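Local structure of Red carotenoid protein (RCP) (Nostoc sp., 5FCY) at residues K13-Q16 and S17-L21; I55-G58 and L59-V63; V82-Q85 and L86-E89; F101-L104 and L105-M109; L130-G133 and I134-L137. The protein binds carotenoids, beta-carotene among them, within a soluble all-helical fold and probably serves in cyanobacterial photoprotection. One frame throughout, in Å; residues are numbered along the deposited sequence.

How the interactions relate
Five local contacts, four within helices and one at a helix start, sit at differing distances from one beta-carotene, and they illustrate how a helix turn bonded within itself leaves other faces to pack on neighbours. Interaction 4 lines the pocket itself. Interaction 2 packs against it, their centres about 10 Å apart, with Leu-59 and Val-63 on Phe-101 and Glu-57 and Phe-60 on Leu-104. Interaction 3 joins this side through Gln-62, which meets Glu-89 and Leu-86. Across the chain's centre from interactions 2 and 4 lies interaction 1; the side chain of Trp-18 is about 6 Å from the bound beta-carotene. It touches interaction 5: Tyr-14 OH probably hydrogen-bonds Gly-133 O at 3.0 Å, and Ser-17 packs on Leu-130.

Interaction 1 (K13-Q16 and S17-L21); sequences KYVQ and SWQKL
Val-15 and Gln-19, one helical turn apart, lie side by side and point the same way, so that a methyl runs alongside an amide. Val-15 CG1 comes within 3.4 Å of Gln-19 OE1. The valine holds that methyl opposite its own backbone N (chi1 176°), which turns it to the following turn of the helix. Their backbones are joined as well, since Gln-19 N donates to Val-15 O at 2.9 Å. Ser-17 behaves differently: its hydroxyl folds back along the helix instead of running beside a neighbour. With OG placed next to its own backbone N (chi1 -65°), it donates to Lys-13 O at 2.9 Å. The same oxygen accepts from Ser-17 N at 2.8 Å, and the two donors arrive from opposite faces of the carbonyl plane. The carbonyl oxygen is thus gripped twice, while the OG bond would help hold the hydroxyl in this rotation. Lys-20, extended beyond CG, runs its methylenes past the oxygen of Gln-16. Trp-18 donates its backbone N to Tyr-14 O but sends its indole away from the preceding turn, to stack on Tyr-149 and meet the ring of Phe-30. Serine bonded to the carbonyl four residues back is a classic intrahelical motif; here it falls near the end of helix 9-19, which packs against helices 125-136 and 139-150 in the all-helical fold of the Orange carotenoid protein N-terminal family.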
# COMPACT_ATOMS: atom_id res chain seq x y z
N LYS A 13 2.55 15.57 6.26
CA LYS A 13 2.95 16.12 4.97
C LYS A 13 3.36 15.03 4.00
O LYS A 13 3.04 15.11 2.80
CB LYS A 13 4.09 17.12 5.17
CG LYS A 13 3.63 18.53 5.51
CD LYS A 13 3.28 19.33 4.26
CE LYS A 13 2.59 20.64 4.61
NZ LYS A 13 2.36 21.50 3.41
N TYR A 14 4.05 14.00 4.48
CA TYR A 14 4.34 12.84 3.63
C TYR A 14 3.05 12.16 3.19
O TYR A 14 2.87 11.84 2.01
CB TYR A 14 5.23 11.85 4.37
CG TYR A 14 6.66 12.29 4.54
CD1 TYR A 14 7.53 12.32 3.46
CD2 TYR A 14 7.15 12.66 5.79
CE1 TYR A 14 8.85 12.72 3.61
CE2 TYR A 14 8.46 13.06 5.95
CZ TYR A 14 9.31 13.09 4.86
OH TYR A 14 10.61 13.49 5.02
N VAL A 15 2.13 11.94 4.14
CA VAL A 15 0.86 11.30 3.81
C VAL A 15 0.10 12.12 2.78
O VAL A 15 -0.43 11.59 1.80
CB VAL A 15 0.03 11.08 5.09
CG1 VAL A 15 -1.34 10.49 4.76
CG2 VAL A 15 0.77 10.15 6.04
N GLN A 16 0.01 13.43 3.00
CA GLN A 16 -0.70 14.29 2.06
C GLN A 16 -0.00 14.33 0.71
O GLN A 16 -0.66 14.28 -0.33
CB GLN A 16 -0.86 15.70 2.64
CG GLN A 16 -2.16 15.91 3.40
CD GLN A 16 -2.32 17.34 3.89
OE1 GLN A 16 -3.01 18.15 3.26
NE2 GLN A 16 -1.70 17.65 5.03
N SER A 17 1.33 14.43 0.71
CA SER A 17 2.05 14.38 -0.56
C SER A 17 1.86 13.03 -1.24
O SER A 17 1.71 12.96 -2.47
CB SER A 17 3.54 14.65 -0.32
OG SER A 17 3.75 15.97 0.16
N TRP A 18 1.86 11.95 -0.46
CA TRP A 18 1.63 10.62 -1.02
C TRP A 18 0.24 10.52 -1.64
O TRP A 18 0.06 9.87 -2.67
CB TRP A 18 1.83 9.57 0.07
CG TRP A 18 2.13 8.18 -0.42
CD1 TRP A 18 1.84 7.65 -1.65
CD2 TRP A 18 2.78 7.14 0.32
NE1 TRP A 18 2.28 6.35 -1.71
CE2 TRP A 18 2.86 6.02 -0.52
CE3 TRP A 18 3.32 7.06 1.61
CZ2 TRP A 18 3.44 4.82 -0.11
CZ3 TRP A 18 3.89 5.87 2.01
CH2 TRP A 18 3.95 4.77 1.16
N GLN A 19 -0.74 11.17 -1.02
CA GLN A 19 -2.12 11.09 -1.48
C GLN A 19 -2.42 12.02 -2.66
O GLN A 19 -3.53 11.96 -3.19
CB GLN A 19 -3.07 11.42 -0.32
CG GLN A 19 -3.15 10.32 0.73
CD GLN A 19 -3.68 10.83 2.06
OE1 GLN A 19 -3.39 11.95 2.47
NE2 GLN A 19 -4.46 9.99 2.73
N LYS A 20 -1.47 12.86 -3.06
CA LYS A 20 -1.65 13.73 -4.22
C LYS A 20 -1.19 13.09 -5.52
O LYS A 20 -1.50 13.62 -6.59
CB LYS A 20 -0.90 15.04 -4.01
CG LYS A 20 -1.46 15.92 -2.91
CD LYS A 20 -0.45 16.95 -2.45
CE LYS A 20 -0.95 17.76 -1.26
NZ LYS A 20 0.16 18.44 -0.54
N LEU A 21 -0.48 11.97 -5.44
CA LEU A 21 0.03 11.31 -6.63
C LEU A 21 -1.09 10.53 -7.32
O LEU A 21 -2.16 10.29 -6.75
CB LEU A 21 1.17 10.36 -6.26
CG LEU A 21 2.25 10.92 -5.34
CD1 LEU A 21 3.29 9.84 -5.02
CD2 LEU A 21 2.92 12.15 -5.95

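Interaction 2 (I55-G58 and L59-V63); sequences IAEG and LFNQV
Leu-59 N meets Ile-55 O in an almost straight bond of 3.0 Å (N-H...O 173°), and the same alpha-helical step is repeated from Phe-60 to Ala-56, Asn-61 to Glu-57 and Gln-62 to Gly-58. On this regular frame Glu-57 and Phe-60 lie alongside each other and point the same way. The glutamate is kinked at its second torsion (chi2 76°), which swings the carboxylate over to the phenylalanine. Glu-57 OE2 reaches Phe-60 CD2 at 3.4 Å, approaching the ring obliquely, with the carboxylate and ring planes 76° apart; the contact is one of oblique packing. Phe-60 CB also lies near Ala-56 O, the carbonyl that receives its backbone N-H. Asn-61 crosses Glu-57 at a slant, and its amide lies against the main chain. Asn-61 ND2 is 3.0 Å from Glu-57 O, but the angle is too poor for a hydrogen bond. Contact between the two side chains is looser, Glu-57 CG standing 4.1 Å from Asn-61 ND2. Leu-59 directs its branch away from the preceding turn, onto Phe-101 of helix 95-110 and Glu-89 of helix 85-91. Gln-62 adds a contact with Leu-86, and Val-63 one with Phe-101. Helix 53-64 thereby packs on both of these helices, with Phe-60 and Val-63 also resting on Ile-114 of a loop.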
# COMPACT_ATOMS: atom_id res chain seq x y z
N ILE A 55 -6.44 -12.43 10.29
CA ILE A 55 -7.39 -11.60 9.55
C ILE A 55 -6.74 -11.06 8.28
O ILE A 55 -7.36 -11.05 7.21
CB ILE A 55 -7.91 -10.47 10.46
CG1 ILE A 55 -8.60 -11.05 11.69
CG2 ILE A 55 -8.87 -9.57 9.68
CD1 ILE A 55 -9.09 -10.03 12.69
N ALA A 56 -5.48 -10.63 8.38
CA ALA A 56 -4.78 -10.13 7.20
C ALA A 56 -4.55 -11.25 6.19
O ALA A 56 -4.77 -11.07 4.99
CB ALA A 56 -3.45 -9.50 7.62
N GLU A 57 -4.10 -12.42 6.66
CA GLU A 57 -3.93 -13.56 5.77
C GLU A 57 -5.25 -13.95 5.12
O GLU A 57 -5.27 -14.38 3.96
CB GLU A 57 -3.33 -14.74 6.53
CG GLU A 57 -2.81 -15.86 5.63
CD GLU A 57 -1.48 -15.53 4.97
OE1 GLU A 57 -0.62 -14.90 5.64
OE2 GLU A 57 -1.29 -15.89 3.79
N GLY A 58 -6.36 -13.82 5.85
CA GLY A 58 -7.66 -14.11 5.30
C GLY A 58 -7.99 -13.21 4.13
O GLY A 58 -8.21 -13.69 3.01
N LEU A 59 -8.02 -11.90 4.37
CA LEU A 59 -8.27 -10.95 3.29
C LEU A 59 -7.27 -11.13 2.16
O LEU A 59 -7.62 -10.95 0.99
CB LEU A 59 -8.22 -9.52 3.83
CG LEU A 59 -8.71 -8.40 2.90
CD1 LEU A 59 -10.21 -8.52 2.64
CD2 LEU A 59 -8.39 -7.03 3.49
N PHE A 60 -6.03 -11.49 2.48
CA PHE A 60 -5.02 -11.71 1.45
C PHE A 60 -5.38 -12.89 0.56
O PHE A 60 -5.12 -12.87 -0.64
CB PHE A 60 -3.65 -11.92 2.11
CG PHE A 60 -2.60 -12.44 1.17
CD1 PHE A 60 -2.04 -11.61 0.21
CD2 PHE A 60 -2.17 -13.75 1.26
CE1 PHE A 60 -1.08 -12.09 -0.65
CE2 PHE A 60 -1.20 -14.23 0.40
CZ PHE A 60 -0.65 -13.40 -0.55
N ASN A 61 -5.98 -13.94 1.14
CA ASN A 61 -6.37 -15.09 0.34
C ASN A 61 -7.47 -14.73 -0.65
O ASN A 61 -7.42 -15.14 -1.82
CB ASN A 61 -6.82 -16.23 1.25
CG ASN A 61 -5.66 -16.94 1.92
OD1 ASN A 61 -4.63 -17.20 1.29
ND2 ASN A 61 -5.81 -17.24 3.20
N GLN A 62 -8.47 -13.96 -0.21
CA GLN A 62 -9.49 -13.48 -1.13
C GLN A 62 -8.89 -12.71 -2.30
O GLN A 62 -9.52 -12.62 -3.35
CB GLN A 62 -10.49 -12.59 -0.39
CG GLN A 62 -11.18 -13.25 0.78
CD GLN A 62 -12.32 -12.41 1.33
OE1 GLN A 62 -13.08 -11.81 0.57
NE2 GLN A 62 -12.44 -12.36 2.65
N VAL A 63 -7.69 -12.17 -2.13
CA VAL A 63 -7.05 -11.39 -3.19
C VAL A 63 -6.40 -12.31 -4.21
O VAL A 63 -6.71 -12.25 -5.41
CB VAL A 63 -6.03 -10.41 -2.59
CG1 VAL A 63 -5.22 -9.72 -3.68
CG2 VAL A 63 -6.74 -9.38 -1.74

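Interaction 3 (V82-Q85 and L86-E89); sequences VDNQ and LSRE
Asn-84 caps the start of helix 85-91: its OD1 accepts from Ser-87 N at 2.7 Å, in a bond close to straight (169°) that arrives nearly end-on to the amide oxygen. The cap depends on the asparagine torsion, for CG sits between the backbone N and the carbonyl carbon (chi1 60°) and so folds the amide back over the first turn. Among backbone bonds, Arg-88 N to Asn-84 O and Glu-89 N to Gln-85 O begin the regular helical pattern. The charged interaction is a salt bridge, Arg-88 NE to Asp-83 OD1 at 2.9 Å. Carboxylate and guanidinium planes stand 68° apart, and the bridge is made by NE to OD1, not as a flat paired one. One face of the guanidinium also lies against the main chain, with Asn-84 C 3.5 Å above its plane. Gln-85 crosses Arg-88 at about a right angle, without a hydrogen bond between the two side chains, while Gln-85 NE2 makes only a weak bond to Glu-89 OE2 at 3.5 Å. Replacing Asn-84 by a valine would remove the amide oxygen and would probably leave the N-H of Ser-87 without its cap, fraying the first turn. The chemistry implies a helix start secured twice, by an amide that accepts from a first-turn N-H and by an aspartate whose negative charge probably suits the positive end of the helix while it steadies Arg-88.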
# COMPACT_ATOMS: atom_id res chain seq x y z
N VAL A 82 -13.12 3.16 -3.15
CA VAL A 82 -14.28 2.62 -3.85
C VAL A 82 -15.10 1.76 -2.88
O VAL A 82 -14.56 1.10 -1.99
CB VAL A 82 -13.85 1.80 -5.08
CG1 VAL A 82 -15.06 1.20 -5.79
CG2 VAL A 82 -13.06 2.66 -6.03
N ASP A 83 -16.41 1.78 -3.08
CA ASP A 83 -17.35 1.08 -2.20
C ASP A 83 -17.73 -0.25 -2.83
O ASP A 83 -18.64 -0.32 -3.67
CB ASP A 83 -18.58 1.94 -1.94
CG ASP A 83 -19.48 1.37 -0.86
OD1 ASP A 83 -19.32 0.17 -0.53
OD2 ASP A 83 -20.33 2.11 -0.33
N ASN A 84 -17.03 -1.31 -2.44
CA ASN A 84 -17.37 -2.66 -2.83
C ASN A 84 -17.17 -3.57 -1.62
O ASN A 84 -16.79 -3.11 -0.54
CB ASN A 84 -16.54 -3.11 -4.04
CG ASN A 84 -15.05 -3.10 -3.77
OD1 ASN A 84 -14.59 -3.56 -2.73
ND2 ASN A 84 -14.29 -2.57 -4.72
N GLN A 85 -17.43 -4.86 -1.81
CA GLN A 85 -17.39 -5.79 -0.69
C GLN A 85 -15.99 -5.87 -0.09
O GLN A 85 -15.82 -5.77 1.13
CB GLN A 85 -17.87 -7.17 -1.14
CG GLN A 85 -17.90 -8.22 -0.04
CD GLN A 85 -18.82 -7.85 1.12
OE1 GLN A 85 -19.79 -7.11 0.94
NE2 GLN A 85 -18.51 -8.35 2.31
N LEU A 86 -14.98 -6.05 -0.94
CA LEU A 86 -13.61 -6.19 -0.43
C LEU A 86 -13.13 -4.91 0.24
O LEU A 86 -12.47 -4.97 1.29
CB LEU A 86 -12.68 -6.59 -1.58
CG LEU A 86 -12.95 -7.95 -2.22
CD1 LEU A 86 -12.17 -8.10 -3.51
CD2 LEU A 86 -12.60 -9.08 -1.25
N SER A 87 -13.45 -3.75 -0.34
CA SER A 87 -13.05 -2.49 0.27
C SER A 87 -13.73 -2.29 1.62
O SER A 87 -13.14 -1.72 2.54
CB SER A 87 -13.38 -1.33 -0.67
OG SER A 87 -12.59 -1.37 -1.83
N ARG A 88 -14.98 -2.74 1.74
CA ARG A 88 -15.66 -2.66 3.03
C ARG A 88 -14.96 -3.52 4.07
O ARG A 88 -14.70 -3.07 5.20
CB ARG A 88 -17.12 -3.09 2.88
CG ARG A 88 -18.02 -1.99 2.33
CD ARG A 88 -19.47 -2.44 2.21
NE ARG A 88 -19.97 -2.32 0.84
CZ ARG A 88 -20.31 -3.33 0.05
NH1 ARG A 88 -20.25 -4.59 0.46
NH2 ARG A 88 -20.74 -3.07 -1.18
N GLU A 89 -14.62 -4.76 3.72
CA GLU A 89 -13.87 -5.62 4.64
C GLU A 89 -12.57 -4.95 5.06
O GLU A 89 -12.26 -4.88 6.25
CB GLU A 89 -13.60 -6.97 3.99
CG GLU A 89 -14.80 -7.89 3.97
CD GLU A 89 -14.50 -9.24 3.34
OE1 GLU A 89 -13.31 -9.62 3.30
OE2 GLU A 89 -15.45 -9.92 2.89

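Interaction 4 (F101-L104 and L105-M109). With BCR (beta-carotene), chain B.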
# COMPACT_ATOMS: atom_id res chain seq x y z
N PHE A 101 -1.84 -6.49 5.91
CA PHE A 101 -2.40 -6.88 4.62
C PHE A 101 -1.55 -6.34 3.48
O PHE A 101 -1.24 -7.07 2.53
CB PHE A 101 -3.84 -6.37 4.51
CG PHE A 101 -4.39 -6.42 3.12
CD1 PHE A 101 -4.80 -7.63 2.57
CD2 PHE A 101 -4.52 -5.27 2.36
CE1 PHE A 101 -5.32 -7.69 1.29
CE2 PHE A 101 -5.03 -5.32 1.08
CZ PHE A 101 -5.43 -6.53 0.55
N TRP A 102 -1.18 -5.07 3.54
CA TRP A 102 -0.36 -4.50 2.48
C TRP A 102 1.02 -5.13 2.43
O TRP A 102 1.64 -5.18 1.37
CB TRP A 102 -0.26 -2.98 2.65
CG TRP A 102 -1.43 -2.26 2.07
CD1 TRP A 102 -2.49 -1.74 2.74
CD2 TRP A 102 -1.66 -1.98 0.68
NE1 TRP A 102 -3.37 -1.15 1.86
CE2 TRP A 102 -2.88 -1.29 0.59
CE3 TRP A 102 -0.95 -2.25 -0.49
CZ2 TRP A 102 -3.41 -0.86 -0.62
CZ3 TRP A 102 -1.47 -1.83 -1.70
CH2 TRP A 102 -2.69 -1.14 -1.76
N TYR A 103 1.52 -5.62 3.57
CA TYR A 103 2.79 -6.34 3.56
C TYR A 103 2.66 -7.67 2.83
O TYR A 103 3.49 -8.01 1.97
CB TYR A 103 3.29 -6.57 4.99
CG TYR A 103 4.59 -7.33 5.05
CD1 TYR A 103 5.78 -6.73 4.68
CD2 TYR A 103 4.61 -8.66 5.46
CE1 TYR A 103 6.98 -7.43 4.72
CE2 TYR A 103 5.80 -9.37 5.51
CZ TYR A 103 6.98 -8.75 5.14
OH TYR A 103 8.17 -9.44 5.18
N LEU A 104 1.63 -8.46 3.17
CA LEU A 104 1.43 -9.75 2.52
C LEU A 104 1.24 -9.59 1.02
O LEU A 104 1.57 -10.50 0.25
CB LEU A 104 0.24 -10.47 3.13
CG LEU A 104 0.30 -10.72 4.64
CD1 LEU A 104 -0.91 -11.50 5.09
CD2 LEU A 104 1.58 -11.45 5.03
N LEU A 105 0.69 -8.45 0.57
CA LEU A 105 0.61 -8.19 -0.86
C LEU A 105 2.00 -8.07 -1.46
O LEU A 105 2.26 -8.61 -2.54
CB LEU A 105 -0.19 -6.91 -1.12
CG LEU A 105 -1.68 -6.91 -0.80
CD1 LEU A 105 -2.26 -5.54 -1.11
CD2 LEU A 105 -2.42 -8.00 -1.56
N SER A 106 2.90 -7.36 -0.79
CA SER A 106 4.26 -7.22 -1.30
C SER A 106 4.99 -8.56 -1.31
O SER A 106 5.71 -8.87 -2.27
CB SER A 106 5.03 -6.18 -0.48
OG SER A 106 4.98 -6.49 0.90
N GLN A 107 4.82 -9.35 -0.25
CA GLN A 107 5.39 -10.70 -0.25
C GLN A 107 4.80 -11.54 -1.37
O GLN A 107 5.52 -12.21 -2.12
CB GLN A 107 5.17 -11.37 1.10
CG GLN A 107 6.28 -11.12 2.11
CD GLN A 107 6.17 -12.04 3.30
OE1 GLN A 107 5.22 -12.81 3.43
NE2 GLN A 107 7.16 -11.97 4.19
N GLY A 108 3.47 -11.52 -1.51
CA GLY A 108 2.82 -12.25 -2.57
C GLY A 108 3.26 -11.83 -3.96
O GLY A 108 3.05 -12.58 -4.92
N MET A 109 3.87 -10.65 -4.09
CA MET A 109 4.39 -10.19 -5.37
C MET A 109 5.80 -10.69 -5.63
O MET A 109 6.13 -11.06 -6.76
CB MET A 109 4.35 -8.66 -5.42
CG MET A 109 2.94 -8.08 -5.53
SD MET A 109 2.88 -6.28 -5.38
CE MET A 109 3.64 -5.78 -6.93
C1 BCR B . 0.84 -1.76 -12.48
C2 BCR B . 1.45 -1.17 -13.75
C3 BCR B . 1.52 0.35 -13.76
C4 BCR B . 1.75 0.92 -12.37
C5 BCR B . 2.30 -0.15 -11.46
C6 BCR B . 1.55 -1.24 -11.24
C7 BCR B . 1.39 -1.94 -9.93
C8 BCR B . 1.94 -1.59 -8.75
C9 BCR B . 1.70 -2.37 -7.50
C10 BCR B . 2.33 -2.00 -6.36
C11 BCR B . 2.18 -2.67 -5.05
C33 BCR B . 3.66 0.02 -10.89
C31 BCR B . 0.92 -3.28 -12.60
C32 BCR B . -0.61 -1.31 -12.41
C34 BCR B . 0.76 -3.55 -7.57
C12 BCR B . 2.84 -2.20 -3.97
C13 BCR B . 2.72 -2.82 -2.63
C14 BCR B . 3.43 -2.29 -1.60
C15 BCR B . 3.41 -2.79 -0.21
C16 BCR B . 4.15 -2.23 0.75
C17 BCR B . 4.09 -2.77 2.12
C18 BCR B . 4.80 -2.29 3.16
C19 BCR B . 4.61 -2.96 4.48
C20 BCR B . 5.18 -2.54 5.62
C21 BCR B . 4.92 -3.27 6.87
C22 BCR B . 5.49 -2.93 8.05
C23 BCR B . 5.17 -3.76 9.24
C24 BCR B . 5.75 -3.58 10.43
C25 BCR B . 5.45 -4.42 11.63
C26 BCR B . 4.62 -5.46 11.63
C27 BCR B . 3.43 -5.45 12.56
C28 BCR B . 3.76 -4.58 13.76
C29 BCR B . 5.24 -4.64 14.11
C30 BCR B . 6.11 -4.12 12.97
C35 BCR B . 1.81 -4.01 -2.48
C36 BCR B . 5.73 -1.13 2.95
C37 BCR B . 6.43 -1.75 8.07
C38 BCR B . 4.90 -6.69 10.79
C39 BCR B . 7.46 -4.81 12.98
C40 BCR B . 6.31 -2.62 13.17
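Leu-105 lies over two aromatic faces at once, those of Phe-101 and Trp-102. Its CG is 4.2 Å from the centroid of the Phe-101 ring, only 17° off the normal, a CH-pi contact. A second one comes from the methyl CD1, 4.0 Å from the centroid of the six-membered ring of Trp-102. The leucine reaches both with CG set beside its own backbone N (chi1 -67°), which folds the branch back onto the previous turn. The edge of the indole, by contrast, meets the carotenoid: methyl C35 lies in its plane, 3.8 Å from Trp-102 CE3. Trp-102 NE1 hydrogen-bonds Tyr-90 OH, which would help hold the ring's rotation. Tyr-103 likewise presents an edge to the polyene, near C19, and its far end goes to Gln-107. There Gln-107 NE2 gives a weak bond to Tyr-103 OH at 2.9 Å, with ring and amide planes 52° apart. With an alanine at Tyr-103, the edge along the polyene would be gone, and Gln-107 would probably lose its hydroxyl partner and be set free to turn. Further along, Met-109 SD touches beta-carotene C11 at 3.7 Å, and Ser-106 CB lies 3.8 Å from C15. The chemistry is therefore mainly apolar: ring edges, a thioether, methylenes and the carbonyl oxygen of Trp-102 meet the conjugated chain, while Leu-105 lies over one face each of Phe-101 and Trp-102.

Interaction 5 (L130-G133 and I134-L137); sequences LLEG and IKGL
Lys-135 NZ is gripped by two carboxylates, Glu-132 of its own helix and Glu-36 from beyond the end of helix 23-35. To Glu-132 OE2 the distance is 3.1 Å, and the ammonium comes from above the carboxylate plane, 35° out of it, in a salt bridge. The two side chains lie side by side and point the same way. The lysine is extended beyond CG, while the glutamate turns at its second torsion (chi2 -60°) and lays its carboxylate along the lysine methylenes. Glu-132 OE1 accordingly comes close to Lys-135 CD. Leu-131, one turn back, crosses the lysine at a slant, its CG 3.9 Å from Lys-135 CE. Charge at one end and aliphatic contact along the stem thus hold a single side chain, and the pair of carboxylates probably stabilises the lysine in its charged form. In the main chain, Lys-135 N donates to Leu-131 O at 2.7 Å. Ile-134 N bonds Leu-130 O in the same manner, at 2.7 Å. Toward the helix end the bonding thins out, as Gly-136 N makes only weak bonds to Glu-132 O and Gly-133 O. Leu-137, already beyond the helix, brings its CD1 methyl back beside the carbonyl of Gly-133. A glutamate and lysine three residues apart form the familiar i to i+3 ion pair, here in the last turns of helix 125-136, whose apolar side packs on helices 9-19, 23-35 and 139-150.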
# COMPACT_ATOMS: atom_id res chain seq x y z
N LEU A 130 9.97 12.22 -2.35
CA LEU A 130 9.32 11.65 -1.17
C LEU A 130 10.06 10.42 -0.68
O LEU A 130 10.26 10.25 0.53
CB LEU A 130 7.87 11.30 -1.49
CG LEU A 130 6.83 12.42 -1.53
CD1 LEU A 130 5.46 11.83 -1.87
CD2 LEU A 130 6.76 13.18 -0.21
N LEU A 131 10.46 9.53 -1.60
CA LEU A 131 11.11 8.29 -1.19
C LEU A 131 12.37 8.58 -0.38
O LEU A 131 12.53 8.08 0.74
CB LEU A 131 11.44 7.45 -2.43
CG LEU A 131 12.21 6.15 -2.16
CD1 LEU A 131 11.51 5.29 -1.13
CD2 LEU A 131 12.39 5.38 -3.45
N GLU A 132 13.29 9.38 -0.94
CA GLU A 132 14.49 9.73 -0.19
C GLU A 132 14.14 10.42 1.11
O GLU A 132 14.80 10.20 2.14
CB GLU A 132 15.40 10.61 -1.05
CG GLU A 132 15.82 9.98 -2.38
CD GLU A 132 16.58 8.67 -2.19
OE1 GLU A 132 17.20 8.49 -1.12
OE2 GLU A 132 16.56 7.83 -3.12
N GLY A 133 13.10 11.26 1.10
CA GLY A 133 12.65 11.88 2.34
C GLY A 133 12.14 10.87 3.34
O GLY A 133 12.32 11.03 4.55
N ILE A 134 11.48 9.81 2.86
CA ILE A 134 10.99 8.76 3.75
C ILE A 134 12.14 7.87 4.20
O ILE A 134 12.12 7.34 5.32
CB ILE A 134 9.87 7.96 3.07
CG1 ILE A 134 8.64 8.84 2.88
CG2 ILE A 134 9.51 6.73 3.90
CD1 ILE A 134 7.58 8.24 1.98
N LYS A 135 13.15 7.67 3.35
CA LYS A 135 14.35 6.97 3.78
C LYS A 135 15.03 7.67 4.94
O LYS A 135 15.78 7.03 5.69
CB LYS A 135 15.34 6.85 2.61
CG LYS A 135 14.88 5.92 1.50
CD LYS A 135 15.85 5.95 0.33
CE LYS A 135 15.55 4.86 -0.69
NZ LYS A 135 16.44 4.95 -1.88
N GLY A 136 14.78 8.97 5.12
CA GLY A 136 15.40 9.71 6.20
C GLY A 136 14.72 9.51 7.54
O GLY A 136 15.37 9.61 8.59
N LEU A 137 13.42 9.24 7.54
CA LEU A 137 12.69 9.05 8.78
C LEU A 137 13.21 7.82 9.52
O LEU A 137 13.84 6.93 8.95
CB LEU A 137 11.20 8.90 8.51
CG LEU A 137 10.39 10.19 8.41
CD1 LEU A 137 11.03 11.18 7.45
CD2 LEU A 137 8.96 9.89 7.99